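Side-chain contacts in BlEst2 (Bacillus licheniformis, PDB 6WPX), which probably hydrolyses ester bonds as a lipase or esterase, and whose C-terminal domain has autoinhibitory effects: residues A[234-237]-A[238-242]; A[217-220]-A[221-225]. All blocks are in the same frame, centred on the assembly; numbering follows the deposited sequence.

Interaction 1 (A[234-237]-A[238-242]); sequences VTEK and NARLP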
# COMPACT_ATOMS: atom_id res chain seq x y z
N VAL A 234 -3.81 0.10 3.02
CA VAL A 234 -3.19 1.40 3.31
C VAL A 234 -3.18 1.57 4.81
O VAL A 234 -4.18 1.26 5.46
CB VAL A 234 -3.97 2.58 2.62
CG1 VAL A 234 -3.27 3.92 2.87
CG2 VAL A 234 -4.15 2.35 1.11
N THR A 235 -2.07 2.09 5.37
CA THR A 235 -2.01 2.36 6.82
C THR A 235 -2.73 3.67 7.13
O THR A 235 -2.73 4.57 6.30
CB THR A 235 -0.58 2.38 7.35
OG1 THR A 235 0.07 3.52 6.81
CG2 THR A 235 0.19 1.07 7.03
N GLU A 236 -3.32 3.77 8.33
CA GLU A 236 -4.05 4.98 8.72
C GLU A 236 -3.11 6.21 8.60
O GLU A 236 -3.51 7.24 8.06
CB GLU A 236 -4.61 4.81 10.15
CG GLU A 236 -5.23 6.07 10.72
CD GLU A 236 -4.30 7.05 11.42
OE1 GLU A 236 -4.66 8.23 11.53
OE2 GLU A 236 -3.20 6.63 11.84
N LYS A 237 -1.86 6.09 9.09
CA LYS A 237 -0.90 7.21 9.01
C LYS A 237 -0.61 7.62 7.56
O LYS A 237 -0.48 8.82 7.28
CB LYS A 237 0.39 6.91 9.78
CG LYS A 237 0.22 7.02 11.31
CD LYS A 237 0.08 8.49 11.80
CE LYS A 237 -0.79 8.61 13.02
NZ LYS A 237 -1.15 10.03 13.30
N ASN A 238 -0.55 6.65 6.62
CA ASN A 238 -0.28 6.98 5.24
C ASN A 238 -1.50 7.43 4.47
O ASN A 238 -1.35 7.89 3.35
CB ASN A 238 0.44 5.82 4.52
CG ASN A 238 1.87 5.62 4.98
OD1 ASN A 238 2.30 6.12 6.01
ND2 ASN A 238 2.66 4.96 4.18
N ALA A 239 -2.70 7.36 5.08
CA ALA A 239 -3.96 7.80 4.46
C ALA A 239 -4.28 9.27 4.78
O ALA A 239 -5.32 9.80 4.34
CB ALA A 239 -5.11 6.91 4.91
N ARG A 240 -3.37 9.95 5.51
CA ARG A 240 -3.60 11.33 5.98
C ARG A 240 -2.82 12.39 5.22
O ARG A 240 -1.82 12.06 4.56
CB ARG A 240 -3.25 11.45 7.49
CG ARG A 240 -3.91 10.42 8.38
CD ARG A 240 -5.40 10.28 8.08
NE ARG A 240 -6.07 9.47 9.08
CZ ARG A 240 -7.38 9.40 9.24
NH1 ARG A 240 -8.19 10.10 8.44
NH2 ARG A 240 -7.90 8.64 10.18
N LEU A 241 -3.27 13.65 5.33
CA LEU A 241 -2.61 14.84 4.81
C LEU A 241 -2.43 15.82 5.99
O LEU A 241 -3.34 15.94 6.83
CB LEU A 241 -3.39 15.51 3.67
CG LEU A 241 -3.45 14.75 2.34
CD1 LEU A 241 -4.49 15.39 1.42
CD2 LEU A 241 -2.10 14.74 1.65
N PRO A 242 -1.26 16.49 6.10
CA PRO A 242 -1.00 17.35 7.28
C PRO A 242 -1.95 18.53 7.51
O PRO A 242 -2.18 18.89 8.65
CB PRO A 242 0.45 17.83 7.08
CG PRO A 242 0.75 17.61 5.65
CD PRO A 242 -0.09 16.44 5.20
O HOH W 1 2.57 3.79 7.89
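E236 and R240 form the charged part of this turn. R240 NE reaches E236 OE1 at 3.1 Å in a salt bridge and fairly straight hydrogen bond (159°), with the acceptor near the guanidinium plane but the donor above the carboxylate plane, the two planes standing 68° apart. R240 CG lies anti to the carbonyl carbon (chi1 -52°), 3.2 Å from E236 O, and a bend at chi2 then turns CD and NE toward the E236 carboxylate. T280 also bonds OE1, and the two terminal nitrogens of R240 hold L247 O and T204 OG1. A leucine in its place would probably leave the E236 carboxylate without its opposite charge and L247 O and T204 without these donors.

Two overlapping turns are drawn by the backbone, T235-N238 with helix-like angles and E236-A239 of type I, in the loop that leads from helix 218-224 to strand 245-246 of the alpha/beta-hydrolase sheet. A239 N donates to E236 O at 3.1 Å, while N238 N makes a weak bond to T235 O.

The side chain of T235 supplements the first turn: N238 N also donates to T235 OG1 at 3.2 Å. The two side chains run alongside each other, and a water bonded to OG1 at 2.7 Å donates weakly to N238 OD1, while N238 ND2 is held by G150 O.

The apolar share is small, V234 CG1 meeting A239 CB at 4.1 Å.

Interaction 2 (A[217-220]-A[221-225]); sequences LFFG and GVYLN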
# COMPACT_ATOMS: atom_id res chain seq x y z
N LEU A 217 -7.98 -9.54 2.11
CA LEU A 217 -7.17 -8.48 2.76
C LEU A 217 -6.54 -8.95 4.07
O LEU A 217 -6.07 -8.14 4.87
CB LEU A 217 -8.01 -7.19 2.97
CG LEU A 217 -8.48 -6.45 1.70
CD1 LEU A 217 -9.62 -5.46 2.03
CD2 LEU A 217 -7.34 -5.69 1.04
N PHE A 218 -6.50 -10.27 4.28
CA PHE A 218 -5.82 -10.84 5.46
C PHE A 218 -4.31 -10.60 5.33
O PHE A 218 -3.75 -9.97 6.19
CB PHE A 218 -6.10 -12.32 5.65
CG PHE A 218 -5.45 -12.84 6.90
CD1 PHE A 218 -5.88 -12.43 8.15
CD2 PHE A 218 -4.36 -13.69 6.85
CE1 PHE A 218 -5.27 -12.89 9.30
CE2 PHE A 218 -3.76 -14.17 8.00
CZ PHE A 218 -4.21 -13.75 9.22
N PHE A 219 -3.70 -11.11 4.26
CA PHE A 219 -2.24 -10.93 4.03
C PHE A 219 -1.87 -9.44 4.10
O PHE A 219 -1.03 -9.12 4.87
CB PHE A 219 -1.72 -11.53 2.73
CG PHE A 219 -0.40 -10.93 2.33
CD1 PHE A 219 0.75 -11.21 3.06
CD2 PHE A 219 -0.30 -10.04 1.28
CE1 PHE A 219 1.95 -10.63 2.72
CE2 PHE A 219 0.91 -9.47 0.94
CZ PHE A 219 2.04 -9.76 1.66
N GLY A 220 -2.50 -8.60 3.27
CA GLY A 220 -2.23 -7.16 3.28
C GLY A 220 -2.35 -6.57 4.68
O GLY A 220 -1.53 -5.80 5.05
N GLY A 221 -3.40 -6.96 5.40
CA GLY A 221 -3.63 -6.48 6.76
C GLY A 221 -2.54 -6.85 7.75
O GLY A 221 -2.03 -5.98 8.46
N VAL A 222 -2.15 -8.12 7.80
CA VAL A 222 -1.12 -8.58 8.74
C VAL A 222 0.26 -8.08 8.30
O VAL A 222 1.08 -7.81 9.14
CB VAL A 222 -1.15 -10.11 9.05
CG1 VAL A 222 -2.51 -10.53 9.62
CG2 VAL A 222 -0.82 -10.93 7.82
N TYR A 223 0.48 -7.91 6.99
CA TYR A 223 1.73 -7.31 6.51
C TYR A 223 1.79 -5.85 7.01
O TYR A 223 2.76 -5.44 7.63
CB TYR A 223 1.83 -7.34 4.98
CG TYR A 223 3.21 -6.94 4.52
CD1 TYR A 223 4.26 -7.85 4.51
CD2 TYR A 223 3.49 -5.62 4.17
CE1 TYR A 223 5.55 -7.46 4.15
CE2 TYR A 223 4.77 -5.23 3.77
CZ TYR A 223 5.80 -6.15 3.79
OH TYR A 223 7.04 -5.74 3.40
N LEU A 224 0.73 -5.09 6.76
CA LEU A 224 0.71 -3.69 7.17
C LEU A 224 0.60 -3.50 8.68
O LEU A 224 1.02 -2.45 9.17
CB LEU A 224 -0.38 -2.91 6.42
CG LEU A 224 -0.20 -2.79 4.92
CD1 LEU A 224 -1.36 -2.06 4.32
CD2 LEU A 224 1.12 -2.08 4.53
N ASN A 225 0.14 -4.53 9.43
CA ASN A 225 0.11 -4.51 10.90
C ASN A 225 1.52 -4.34 11.47
O ASN A 225 1.65 -3.87 12.58
CB ASN A 225 -0.47 -5.82 11.47
CG ASN A 225 -1.96 -5.79 11.60
OD1 ASN A 225 -2.60 -4.77 11.34
ND2 ASN A 225 -2.54 -6.90 11.94
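F218 carries its CG anti to the backbone N (chi1 -177°), while V222, one helical turn on, has CG1 beside its own backbone N. These settings put the methyl over one face of the phenylalanine ring in a CH-pi contact, 3.9 Å from V222 CG1 to the F218 ring centroid. CG1 is offset toward the rim, and its closest ring atom is F218 CE1 at 3.6 Å.

F219 and Y223 make a second i to i+4 pair. Both chi1 angles are near 180°, and the side chains run the same way, their rings inclined at 44° with centroids 5.7 Å apart. Y223 CB lies over the F219 ring face, 4.0 Å from F219 CE1.

Beneath the side chains runs the regular hydrogen bonding of helix 218-224, the helix of a beta-alpha-beta unit between strands 201-205 and 245-246, with L217 at the N-cap position. V222 N donates to F218 O and Y223 N to F219 O, each at 2.9 Å. L224 N bonds G220 O, against which L224 CG packs at 3.3 Å.

Outside the helix, F219 and Y223 rest on L156 of helix 152-157 and on I382, and H317 meets F219 edge-to-face.

How the interactions relate
Interactions 2 and 1 follow in series along the connection between strands 201-205 and 245-246, and both are largely buried. They touch directly: L224 CD1 lies 3.5 Å from V234 N, and L224 CB packs on T235 CG2. Their chemistry differs with their neighbours. Helix 218-224 is aromatic and apolar, packed against helix 152-157 and strands 313-320 and 377-386 of the C-terminal region. The 234-242 loop instead spends polar and charged groups on loops, on helices 152-157 and 181-191 and on T204 of strand 201-205, with K237 exposed. Q152 touches both, meeting L224 in interaction 2 and T235 and N238 in interaction 1.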